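Side-chain contacts in zinc-type alcohol dehydrogenase-like protein YAHK (Escherichia coli, PDB 1UUF), which reduces a broad range of aldehydes to the corresponding alcohols, using NADPH in strong preference to NADH as electron donor and binding two zinc ions per subunit: residues Q33-M38 / C78-E83; S136-P139 / H144-G147; Q169-A174 / I336-A341; E349-G354 / Y358-D363. One frame throughout, in Å; residues are numbered along the deposited sequence.

Contact 1. Residues Q33-M38 / C78-E83. With ZN (zinc ion), chain C.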
loop_
_atom_site.group_PDB
_atom_site.type_symbol
_atom_site.label_atom_id
_atom_site.label_comp_id
_atom_site.label_asym_id
_atom_site.label_seq_id
_atom_site.Cartn_x
_atom_site.Cartn_y
_atom_site.Cartn_z
ATOM N N GLN A 33 -36.415 -12.019 -1.374
ATOM C CA GLN A 33 -37.565 -11.580 -0.592
ATOM C C GLN A 33 -37.285 -10.268 0.124
ATOM O O GLN A 33 -36.267 -10.124 0.799
ATOM C CB GLN A 33 -37.949 -12.645 0.436
ATOM C CG GLN A 33 -38.792 -13.780 -0.121
ATOM C CD GLN A 33 -38.994 -14.893 0.886
ATOM O OE1 GLN A 33 -38.075 -15.662 1.169
ATOM N NE2 GLN A 33 -40.197 -14.980 1.441
ATOM N N PRO A 34 -38.182 -9.283 -0.033
ATOM C CA PRO A 34 -38.001 -7.986 0.624
ATOM C C PRO A 34 -38.060 -8.152 2.137
ATOM O O PRO A 34 -38.643 -9.114 2.640
ATOM C CB PRO A 34 -39.174 -7.166 0.094
ATOM C CG PRO A 34 -39.396 -7.749 -1.272
ATOM C CD PRO A 34 -39.294 -9.227 -0.999
ATOM N N LEU A 35 -37.453 -7.220 2.864
ATOM C CA LEU A 35 -37.465 -7.283 4.318
ATOM C C LEU A 35 -38.905 -7.208 4.806
ATOM O O LEU A 35 -39.710 -6.435 4.281
ATOM C CB LEU A 35 -36.660 -6.122 4.909
ATOM C CG LEU A 35 -35.159 -6.093 4.610
ATOM C CD1 LEU A 35 -34.568 -4.771 5.090
ATOM C CD2 LEU A 35 -34.476 -7.266 5.292
ATOM N N GLU A 36 -39.225 -8.012 5.813
ATOM C CA GLU A 36 -40.570 -8.041 6.369
ATOM C C GLU A 36 -40.533 -8.275 7.872
ATOM O O GLU A 36 -39.513 -8.692 8.421
ATOM C CB GLU A 36 -41.389 -9.150 5.700
ATOM C CG GLU A 36 -40.743 -10.525 5.801
ATOM C CD GLU A 36 -41.566 -11.613 5.138
ATOM O OE1 GLU A 36 -42.652 -11.944 5.661
ATOM O OE2 GLU A 36 -41.126 -12.135 4.094
ATOM N N PRO A 37 -41.650 -8.000 8.561
ATOM C CA PRO A 37 -41.722 -8.191 10.010
ATOM C C PRO A 37 -41.532 -9.652 10.410
ATOM O O PRO A 37 -42.018 -10.562 9.736
ATOM C CB PRO A 37 -43.122 -7.688 10.355
ATOM C CG PRO A 37 -43.376 -6.653 9.309
ATOM C CD PRO A 37 -42.863 -7.327 8.065
ATOM N N MET A 38 -40.813 -9.868 11.505
ATOM C CA MET A 38 -40.579 -11.212 12.016
ATOM C C MET A 38 -40.175 -11.151 13.478
ATOM O O MET A 38 -39.557 -10.184 13.924
ATOM C CB MET A 38 -39.494 -11.931 11.203
ATOM C CG MET A 38 -38.154 -11.217 11.127
ATOM S SD MET A 38 -36.871 -12.242 10.364
ATOM C CE MET A 38 -37.360 -12.214 8.645
ATOM N N CYS A 78 -32.316 -13.499 7.799
ATOM C CA CYS A 78 -31.268 -12.502 7.944
ATOM C C CYS A 78 -31.832 -11.197 8.485
ATOM O O CYS A 78 -32.710 -10.593 7.872
ATOM C CB CYS A 78 -30.589 -12.233 6.604
ATOM S SG CYS A 78 -29.324 -10.935 6.689
ATOM N N VAL A 79 -31.325 -10.771 9.639
ATOM C CA VAL A 79 -31.759 -9.523 10.256
ATOM C C VAL A 79 -30.521 -8.637 10.305
ATOM O O VAL A 79 -29.668 -8.794 11.181
ATOM C CB VAL A 79 -32.287 -9.750 11.685
ATOM C CG1 VAL A 79 -32.596 -8.406 12.351
ATOM C CG2 VAL A 79 -33.547 -10.607 11.639
ATOM N N PRO A 80 -30.398 -7.711 9.343
ATOM C CA PRO A 80 -29.255 -6.796 9.266
ATOM C C PRO A 80 -29.270 -5.713 10.337
ATOM O O PRO A 80 -30.051 -5.763 11.289
ATOM C CB PRO A 80 -29.380 -6.195 7.864
ATOM C CG PRO A 80 -30.279 -7.163 7.118
ATOM C CD PRO A 80 -31.265 -7.552 8.163
ATOM N N GLY A 81 -28.395 -4.732 10.153
ATOM C CA GLY A 81 -28.303 -3.623 11.082
ATOM C C GLY A 81 -27.140 -3.715 12.045
ATOM O O GLY A 81 -27.091 -4.616 12.877
ATOM N N HIS A 82 -26.188 -2.796 11.930
ATOM C CA HIS A 82 -25.065 -2.794 12.854
ATOM C C HIS A 82 -24.498 -1.408 13.157
ATOM O O HIS A 82 -23.297 -1.231 13.324
ATOM C CB HIS A 82 -23.964 -3.770 12.404
ATOM C CG HIS A 82 -23.417 -3.521 11.033
ATOM N ND1 HIS A 82 -22.783 -4.510 10.308
ATOM C CD2 HIS A 82 -23.364 -2.403 10.271
ATOM C CE1 HIS A 82 -22.364 -4.010 9.160
ATOM N NE2 HIS A 82 -22.705 -2.736 9.113
ATOM N N GLU A 83 -25.401 -0.434 13.216
ATOM C CA GLU A 83 -25.089 0.951 13.562
ATOM C C GLU A 83 -26.175 1.198 14.604
ATOM O O GLU A 83 -27.111 1.971 14.400
ATOM C CB GLU A 83 -25.248 1.877 12.351
ATOM C CG GLU A 83 -24.266 1.568 11.222
ATOM C CD GLU A 83 -24.198 2.664 10.170
ATOM O OE1 GLU A 83 -25.239 3.298 9.899
ATOM O OE2 GLU A 83 -23.105 2.877 9.602
HETATM ZN ZN ZN C . -21.601 -1.246 7.972
HETATM O O HOH W 1 -20.011 -2.492 6.889
#
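In the loop that carries a ligand of the catalytic zinc, P80 and V79 are packed on by L35 and M38. L35 reaches in with one branch: L35 CD2 touches P80 CD at 4.3 Å, and the leucine side chain also touches I344 and Y348 of helix 344-352. M38 slides alongside V79, the two side chains running in opposite directions, with M38 SD 3.9 Å from V79 CG2. A first torsion of 57° puts M38 CG between the backbone N and the carbonyl carbon, and from there the chain carries its sulfur to the valine methyl. No hydrogen bond crosses here, and all four touching residues are buried. The small antiparallel pair 24-27/36-39 thus packs on the loop that leads into strand 84-91 of the GroES-like catalytic domain. Beyond P80 the backbone passes through G81, where a side chain would press on the carbonyl O of P80, and H82 then turns its ring toward the metal. H82 NE2 binds the zinc at 2.2 Å; C60 and C178 supply the other protein ligands, and a water completes the set, its oxygen 2.3 Å from the zinc. Y134 stacks on the histidine ring.

Contact 2. Residues S136-P139 / H144-G147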
loop_
_atom_site.group_PDB
_atom_site.type_symbol
_atom_site.label_atom_id
_atom_site.label_comp_id
_atom_site.label_asym_id
_atom_site.label_seq_id
_atom_site.Cartn_x
_atom_site.Cartn_y
_atom_site.Cartn_z
ATOM N N SER A 136 -23.099 -14.230 11.647
ATOM C CA SER A 136 -21.986 -15.036 12.145
ATOM C C SER A 136 -22.475 -16.155 13.056
ATOM O O SER A 136 -23.486 -16.015 13.735
ATOM C CB SER A 136 -20.986 -14.163 12.911
ATOM O OG SER A 136 -20.207 -13.382 12.027
ATOM N N PRO A 137 -21.762 -17.293 13.078
ATOM C CA PRO A 137 -22.191 -18.395 13.943
ATOM C C PRO A 137 -22.149 -18.021 15.424
ATOM O O PRO A 137 -21.243 -17.315 15.872
ATOM C CB PRO A 137 -21.212 -19.518 13.587
ATOM C CG PRO A 137 -19.992 -18.786 13.113
ATOM C CD PRO A 137 -20.584 -17.673 12.282
ATOM N N THR A 138 -23.138 -18.497 16.171
ATOM C CA THR A 138 -23.248 -18.224 17.601
ATOM C C THR A 138 -24.071 -19.313 18.278
ATOM O O THR A 138 -24.918 -19.943 17.645
ATOM C CB THR A 138 -23.952 -16.870 17.858
ATOM O OG1 THR A 138 -24.247 -16.736 19.255
ATOM C CG2 THR A 138 -25.256 -16.795 17.075
ATOM N N PRO A 139 -23.823 -19.562 19.575
ATOM C CA PRO A 139 -24.587 -20.591 20.287
ATOM C C PRO A 139 -26.049 -20.172 20.461
ATOM O O PRO A 139 -26.931 -21.011 20.647
ATOM C CB PRO A 139 -23.846 -20.717 21.619
ATOM C CG PRO A 139 -23.223 -19.360 21.802
ATOM C CD PRO A 139 -22.731 -19.041 20.414
ATOM N N HIS A 144 -27.096 -18.223 14.195
ATOM C CA HIS A 144 -26.324 -17.137 13.604
ATOM C C HIS A 144 -26.826 -15.824 14.196
ATOM O O HIS A 144 -27.979 -15.721 14.611
ATOM C CB HIS A 144 -26.449 -17.131 12.075
ATOM C CG HIS A 144 -27.855 -17.021 11.578
ATOM N ND1 HIS A 144 -28.766 -18.050 11.687
ATOM C CD2 HIS A 144 -28.509 -16.002 10.972
ATOM C CE1 HIS A 144 -29.921 -17.669 11.169
ATOM N NE2 HIS A 144 -29.791 -16.430 10.729
ATOM N N THR A 145 -25.955 -14.825 14.242
ATOM C CA THR A 145 -26.317 -13.543 14.828
ATOM C C THR A 145 -27.364 -12.745 14.053
ATOM O O THR A 145 -27.359 -12.702 12.822
ATOM C CB THR A 145 -25.061 -12.662 15.037
ATOM O OG1 THR A 145 -24.332 -12.564 13.810
ATOM C CG2 THR A 145 -24.157 -13.274 16.104
ATOM N N LEU A 146 -28.270 -12.130 14.805
ATOM C CA LEU A 146 -29.333 -11.304 14.242
ATOM C C LEU A 146 -29.010 -9.867 14.648
ATOM O O LEU A 146 -28.762 -9.594 15.820
ATOM C CB LEU A 146 -30.682 -11.744 14.806
ATOM C CG LEU A 146 -30.980 -13.233 14.573
ATOM C CD1 LEU A 146 -32.284 -13.610 15.252
ATOM C CD2 LEU A 146 -31.042 -13.516 13.079
ATOM N N GLY A 147 -29.023 -8.964 13.668
ATOM C CA GLY A 147 -28.671 -7.570 13.898
ATOM C C GLY A 147 -29.586 -6.570 14.584
ATOM O O GLY A 147 -30.517 -6.923 15.307
#
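Two hydrogen bonds tie S136 to T145, and both use the serine backbone. S136 N donates to T145 OG1 over 3.0 Å, nearly straight at 168°. In return T145 N donates to S136 O at 2.8 Å. The threonine hydroxyl is placed for the first of these by its first torsion of 53°, which sets OG1 between its own N and carbonyl carbon; the same oxygen gives its proton to G132 O, so it is gripped as acceptor and donor at once. S136 OG also turns to G132, accepting from its backbone N.

A weaker polar contact joins in: H144 CA approaches S136 O at 3.1 Å, a CA-H...O contact beside the stronger amide bond. The imidazole leads away from the neighbouring segment, and its NE2 bonds P77 O.

The apolar part belongs to T138. Its methyl, CG2, rests against the H144-T145 backbone, 3.4 Å from H144 C, and meets the other threonine methyl, T145 CG2, at 3.8 Å. On the far branch T138 OG1 takes the N-H of D140, an ST turn.

P137 and H144 form a single isolated beta bridge, CA atoms 4.3 Å apart, within the long irregular loop between strands 131-132 and 152-156 of the GroES-like catalytic domain.

Contact 3. Residues Q169-A174 / I336-A341; sequences QLAAVA and IEMIRA
Methyl groups make the side-chain touches between A171 and A172 on one side and I336 and M338 on the other. A171 CB receives two of them: M338 CE comes to 3.6 Å, and I336 CD1, from a different direction, to 3.7 Å. M338 gets there by starting extended and bending at chi3 (-78°), which swings its terminal methyl back to the alanine. Y56 of strand 49-58 also lies against both A171 and M338. A172 CB has a looser part, 4.3 Å from I336 CD1.

Side chain also meets backbone. I336 CD1 sits over the face of the A171-A172 peptide, 3.6 Å from A171 C and 3.7 Å from A172 N, while the second branch, CG2, ends 4.1 Å from A172 CA. The partners, helix 170-173 and strand 336-339, come from distant parts of the sequence. The strand pairs in parallel with strand 359-363 and so joins the mixed sheet that includes strands 49-58 and 84-91 of the GroES-like fold.

Hydrogen bonds run within each element or to its neighbours, and none crosses between the two segments. In the short helix L170 O accepts from both V173 N (3.0 Å) and A174 N (3.2 Å). A backbone bond joining A172 to A334 is a polar link close to the apolar contact. E337 and I339 spend their backbone bonds on strand 359-363.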
loop_
_atom_site.group_PDB
_atom_site.type_symbol
_atom_site.label_atom_id
_atom_site.label_comp_id
_atom_site.label_asym_id
_atom_site.label_seq_id
_atom_site.Cartn_x
_atom_site.Cartn_y
_atom_site.Cartn_z
ATOM N N GLN A 169 -29.521 13.682 20.524
ATOM C CA GLN A 169 -28.760 13.400 19.311
ATOM C C GLN A 169 -28.512 11.919 19.050
ATOM O O GLN A 169 -27.772 11.572 18.134
ATOM C CB GLN A 169 -27.414 14.121 19.359
ATOM C CG GLN A 169 -27.476 15.574 18.933
ATOM C CD GLN A 169 -26.110 16.227 18.937
ATOM O OE1 GLN A 169 -25.885 17.223 18.249
ATOM N NE2 GLN A 169 -25.193 15.677 19.722
ATOM N N LEU A 170 -29.131 11.051 19.843
ATOM C CA LEU A 170 -28.937 9.610 19.690
ATOM C C LEU A 170 -29.059 9.063 18.274
ATOM O O LEU A 170 -28.196 8.311 17.824
ATOM C CB LEU A 170 -29.904 8.839 20.590
ATOM C CG LEU A 170 -29.334 8.311 21.904
ATOM C CD1 LEU A 170 -30.352 7.368 22.529
ATOM C CD2 LEU A 170 -28.020 7.575 21.660
ATOM N N ALA A 171 -30.133 9.426 17.578
ATOM C CA ALA A 171 -30.351 8.936 16.221
ATOM C C ALA A 171 -29.218 9.311 15.275
ATOM O O ALA A 171 -28.793 8.498 14.448
ATOM C CB ALA A 171 -31.665 9.467 15.677
ATOM N N ALA A 172 -28.736 10.545 15.396
ATOM C CA ALA A 172 -27.661 11.031 14.534
ATOM C C ALA A 172 -26.313 10.415 14.889
ATOM O O ALA A 172 -25.370 10.468 14.097
ATOM C CB ALA A 172 -27.584 12.553 14.609
ATOM N N VAL A 173 -26.220 9.836 16.084
ATOM C CA VAL A 173 -24.988 9.187 16.527
ATOM C C VAL A 173 -24.887 7.768 15.952
ATOM O O VAL A 173 -23.793 7.250 15.723
ATOM C CB VAL A 173 -24.945 9.103 18.075
ATOM C CG1 VAL A 173 -23.797 8.215 18.529
ATOM C CG2 VAL A 173 -24.801 10.499 18.660
ATOM N N ALA A 174 -26.041 7.155 15.703
ATOM C CA ALA A 174 -26.098 5.790 15.199
ATOM C C ALA A 174 -25.107 5.435 14.082
ATOM O O ALA A 174 -24.341 4.484 14.217
ATOM C CB ALA A 174 -27.529 5.459 14.766
ATOM N N ILE A 336 -28.668 12.706 9.001
ATOM C CA ILE A 336 -29.563 11.585 8.757
ATOM C C ILE A 336 -30.977 11.895 8.308
ATOM O O ILE A 336 -31.436 13.035 8.355
ATOM C CB ILE A 336 -29.690 10.734 10.034
ATOM C CG1 ILE A 336 -30.468 11.521 11.099
ATOM C CG2 ILE A 336 -28.309 10.397 10.582
ATOM C CD1 ILE A 336 -30.785 10.730 12.357
ATOM N N GLU A 337 -31.657 10.840 7.869
ATOM C CA GLU A 337 -33.052 10.914 7.474
ATOM C C GLU A 337 -33.692 9.751 8.209
ATOM O O GLU A 337 -33.401 8.588 7.924
ATOM C CB GLU A 337 -33.249 10.731 5.973
ATOM C CG GLU A 337 -34.711 10.912 5.577
ATOM C CD GLU A 337 -34.938 10.869 4.088
ATOM O OE1 GLU A 337 -34.061 11.354 3.342
ATOM O OE2 GLU A 337 -36.004 10.366 3.667
ATOM N N MET A 338 -34.552 10.071 9.169
ATOM C CA MET A 338 -35.215 9.050 9.966
ATOM C C MET A 338 -36.327 8.363 9.181
ATOM O O MET A 338 -37.093 9.017 8.473
ATOM C CB MET A 338 -35.785 9.685 11.233
ATOM C CG MET A 338 -36.163 8.691 12.310
ATOM S SD MET A 338 -36.611 9.525 13.840
ATOM C CE MET A 338 -34.995 9.926 14.489
ATOM N N ILE A 339 -36.406 7.041 9.299
ATOM C CA ILE A 339 -37.437 6.282 8.597
ATOM C C ILE A 339 -38.079 5.264 9.527
ATOM O O ILE A 339 -37.563 4.985 10.609
ATOM C CB ILE A 339 -36.857 5.517 7.373
ATOM C CG1 ILE A 339 -35.797 4.513 7.831
ATOM C CG2 ILE A 339 -36.259 6.499 6.375
ATOM C CD1 ILE A 339 -35.231 3.662 6.701
ATOM N N ARG A 340 -39.218 4.719 9.104
ATOM C CA ARG A 340 -39.907 3.703 9.885
ATOM C C ARG A 340 -39.250 2.371 9.545
ATOM O O ARG A 340 -38.604 2.240 8.504
ATOM C CB ARG A 340 -41.390 3.635 9.513
ATOM C CG ARG A 340 -42.179 4.915 9.740
ATOM C CD ARG A 340 -43.673 4.634 9.606
ATOM N NE ARG A 340 -44.010 4.061 8.305
ATOM C CZ ARG A 340 -44.302 4.774 7.222
ATOM N NH1 ARG A 340 -44.591 4.160 6.080
ATOM N NH2 ARG A 340 -44.321 6.100 7.279
ATOM N N ALA A 341 -39.424 1.384 10.413
ATOM C CA ALA A 341 -38.834 0.074 10.186
ATOM C C ALA A 341 -39.401 -0.601 8.938
ATOM O O ALA A 341 -38.738 -1.435 8.325
ATOM C CB ALA A 341 -39.045 -0.813 11.412
#

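Contact 4. Residues E349-G354 / Y358-D363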
loop_
_atom_site.group_PDB
_atom_site.type_symbol
_atom_site.label_atom_id
_atom_site.label_comp_id
_atom_site.label_asym_id
_atom_site.label_seq_id
_atom_site.Cartn_x
_atom_site.Cartn_y
_atom_site.Cartn_z
ATOM N N GLU A 349 -33.402 1.179 -2.032
ATOM C CA GLU A 349 -33.526 1.666 -3.402
ATOM C C GLU A 349 -32.904 3.050 -3.549
ATOM O O GLU A 349 -32.139 3.300 -4.480
ATOM C CB GLU A 349 -34.999 1.714 -3.811
ATOM C CG GLU A 349 -35.756 0.412 -3.576
ATOM C CD GLU A 349 -35.196 -0.757 -4.369
ATOM O OE1 GLU A 349 -35.674 -1.893 -4.165
ATOM O OE2 GLU A 349 -34.286 -0.544 -5.199
ATOM N N ARG A 350 -33.228 3.945 -2.621
ATOM C CA ARG A 350 -32.693 5.300 -2.658
ATOM C C ARG A 350 -31.184 5.319 -2.423
ATOM O O ARG A 350 -30.462 6.104 -3.035
ATOM C CB ARG A 350 -33.405 6.171 -1.619
ATOM C CG ARG A 350 -34.869 6.443 -1.952
ATOM C CD ARG A 350 -35.542 7.295 -0.888
ATOM N NE ARG A 350 -34.814 8.538 -0.642
ATOM C CZ ARG A 350 -35.078 9.372 0.357
ATOM N NH1 ARG A 350 -36.060 9.101 1.209
ATOM N NH2 ARG A 350 -34.345 10.466 0.520
ATOM N N MET A 351 -30.709 4.451 -1.534
ATOM C CA MET A 351 -29.283 4.377 -1.236
ATOM C C MET A 351 -28.478 4.043 -2.485
ATOM O O MET A 351 -27.390 4.580 -2.698
ATOM C CB MET A 351 -29.023 3.315 -0.168
ATOM C CG MET A 351 -29.523 3.696 1.210
ATOM S SD MET A 351 -29.378 2.338 2.373
ATOM C CE MET A 351 -27.593 2.135 2.425
ATOM N N LEU A 352 -29.021 3.152 -3.305
ATOM C CA LEU A 352 -28.358 2.736 -4.535
ATOM C C LEU A 352 -28.244 3.881 -5.536
ATOM O O LEU A 352 -27.402 3.851 -6.436
ATOM C CB LEU A 352 -29.116 1.566 -5.163
ATOM C CG LEU A 352 -29.073 0.257 -4.366
ATOM C CD1 LEU A 352 -29.957 -0.787 -5.026
ATOM C CD2 LEU A 352 -27.637 -0.233 -4.276
ATOM N N ARG A 353 -29.092 4.890 -5.375
ATOM C CA ARG A 353 -29.077 6.042 -6.267
ATOM C C ARG A 353 -28.387 7.216 -5.589
ATOM O O ARG A 353 -28.265 8.293 -6.172
ATOM C CB ARG A 353 -30.505 6.445 -6.640
ATOM C CG ARG A 353 -31.342 5.330 -7.238
ATOM C CD ARG A 353 -32.738 5.829 -7.568
ATOM N NE ARG A 353 -33.353 6.496 -6.423
ATOM C CZ ARG A 353 -34.567 7.036 -6.431
ATOM N NH1 ARG A 353 -35.041 7.622 -5.339
ATOM N NH2 ARG A 353 -35.312 6.989 -7.528
ATOM N N GLY A 354 -27.935 7.001 -4.357
ATOM C CA GLY A 354 -27.277 8.063 -3.617
ATOM C C GLY A 354 -28.274 9.160 -3.299
ATOM O O GLY A 354 -27.909 10.327 -3.154
ATOM N N TYR A 358 -27.272 12.039 4.796
ATOM C CA TYR A 358 -26.523 11.116 3.948
ATOM C C TYR A 358 -26.618 9.699 4.477
ATOM O O TYR A 358 -25.951 8.793 3.975
ATOM C CB TYR A 358 -25.050 11.516 3.900
ATOM C CG TYR A 358 -24.817 12.803 3.165
ATOM C CD1 TYR A 358 -24.989 14.032 3.796
ATOM C CD2 TYR A 358 -24.497 12.792 1.811
ATOM C CE1 TYR A 358 -24.853 15.223 3.090
ATOM C CE2 TYR A 358 -24.360 13.972 1.096
ATOM C CZ TYR A 358 -24.540 15.182 1.740
ATOM O OH TYR A 358 -24.421 16.349 1.027
ATOM N N ARG A 359 -27.456 9.513 5.487
ATOM C CA ARG A 359 -27.609 8.208 6.105
ATOM C C ARG A 359 -29.028 7.997 6.598
ATOM O O ARG A 359 -29.600 8.868 7.253
ATOM C CB ARG A 359 -26.646 8.098 7.293
ATOM C CG ARG A 359 -25.546 7.055 7.153
ATOM C CD ARG A 359 -26.098 5.648 7.302
ATOM N NE ARG A 359 -25.039 4.646 7.430
ATOM C CZ ARG A 359 -24.233 4.269 6.440
ATOM N NH1 ARG A 359 -24.357 4.808 5.235
ATOM N NH2 ARG A 359 -23.306 3.347 6.657
ATOM N N PHE A 360 -29.605 6.847 6.271
ATOM C CA PHE A 360 -30.939 6.537 6.757
ATOM C C PHE A 360 -30.773 5.944 8.147
ATOM O O PHE A 360 -29.831 5.193 8.398
ATOM C CB PHE A 360 -31.637 5.504 5.866
ATOM C CG PHE A 360 -32.142 6.056 4.567
ATOM C CD1 PHE A 360 -31.552 5.688 3.364
ATOM C CD2 PHE A 360 -33.214 6.940 4.546
ATOM C CE1 PHE A 360 -32.022 6.190 2.154
ATOM C CE2 PHE A 360 -33.695 7.449 3.341
ATOM C CZ PHE A 360 -33.097 7.074 2.142
ATOM N N VAL A 361 -31.677 6.297 9.055
ATOM C CA VAL A 361 -31.648 5.758 10.407
ATOM C C VAL A 361 -33.057 5.326 10.777
ATOM O O VAL A 361 -34.004 6.110 10.699
ATOM C CB VAL A 361 -31.135 6.788 11.436
ATOM C CG1 VAL A 361 -31.274 6.234 12.853
ATOM C CG2 VAL A 361 -29.675 7.094 11.161
ATOM N N ILE A 362 -33.185 4.064 11.167
ATOM C CA ILE A 362 -34.468 3.497 11.552
ATOM C C ILE A 362 -34.879 3.902 12.965
ATOM O O ILE A 362 -34.070 3.882 13.893
ATOM C CB ILE A 362 -34.418 1.954 11.500
ATOM C CG1 ILE A 362 -34.092 1.495 10.080
ATOM C CG2 ILE A 362 -35.740 1.367 11.981
ATOM C CD1 ILE A 362 -33.524 0.091 10.018
ATOM N N ASP A 363 -36.143 4.282 13.111
ATOM C CA ASP A 363 -36.705 4.647 14.406
ATOM C C ASP A 363 -37.248 3.301 14.875
ATOM O O ASP A 363 -38.364 2.927 14.518
ATOM C CB ASP A 363 -37.860 5.631 14.216
ATOM C CG ASP A 363 -38.390 6.177 15.524
ATOM O OD1 ASP A 363 -38.200 5.531 16.576
ATOM O OD2 ASP A 363 -39.016 7.255 15.499
#
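F360 carries this contact, its ring reaching R350 and M351 on helix 344-352; the residues before it face elsewhere. Y358, which follows a cis peptide bond, points away, and its ring meets that of H208. R359 also sets out away from the helix, and its NE makes a salt bridge with E83 OE1.

At F360 the strand turns a side chain to the helix. The rim of the phenyl ring stands on the R350 guanidinium, F360 CZ lying 3.5 Å above the centre of the guanidinium plane, with the two planes 87° apart. This is a T-shaped meeting in which the arginine offers its face and the ring its edge, unlike a cation over a ring face. A bend at chi3 (54°) lays the R350 guanidinium against the ring edge, and two salt bridges hold it in that orientation, R350 NH1 to E337 OE2 and R350 NE to D355 OD2. M351 comes to another part of the same rim: its CG is 3.6 Å from F360 CD1, and its sulfur makes a Met-aromatic contact at the edge, SD 5.4 Å from the ring centroid and 76° off the normal. These contacts close a beta-alpha-beta crossover, strand 336-339, helix 344-352, strand 359-363; after the helix, G354 takes a positive phi in a Schellman motif.

Further along, V361 lies against I336 of the neighbouring parallel strand.

Contacts 1 and 4 are buried, contacts 2 and 3 lie at the surface. Contact 2 alone is built on hydrogen bonds across its segments, between two arms of one irregular loop; contacts 1 and 3 are apolar, and contact 4 adds an arginine held by charges. Contacts 3 and 4 share the sheet in which strands 336-339 and 359-363 are neighbours, and I339 CG2 packs 3.6 Å from F360 CD2. Contacts 1 and 2 join through a probable hydrogen bond, G147 N to V79 O at 2.6 Å, so the 144-147 arm is joined to the zinc-ligand loop of contact 1. Contact 2 touches neither contact 3 nor contact 4.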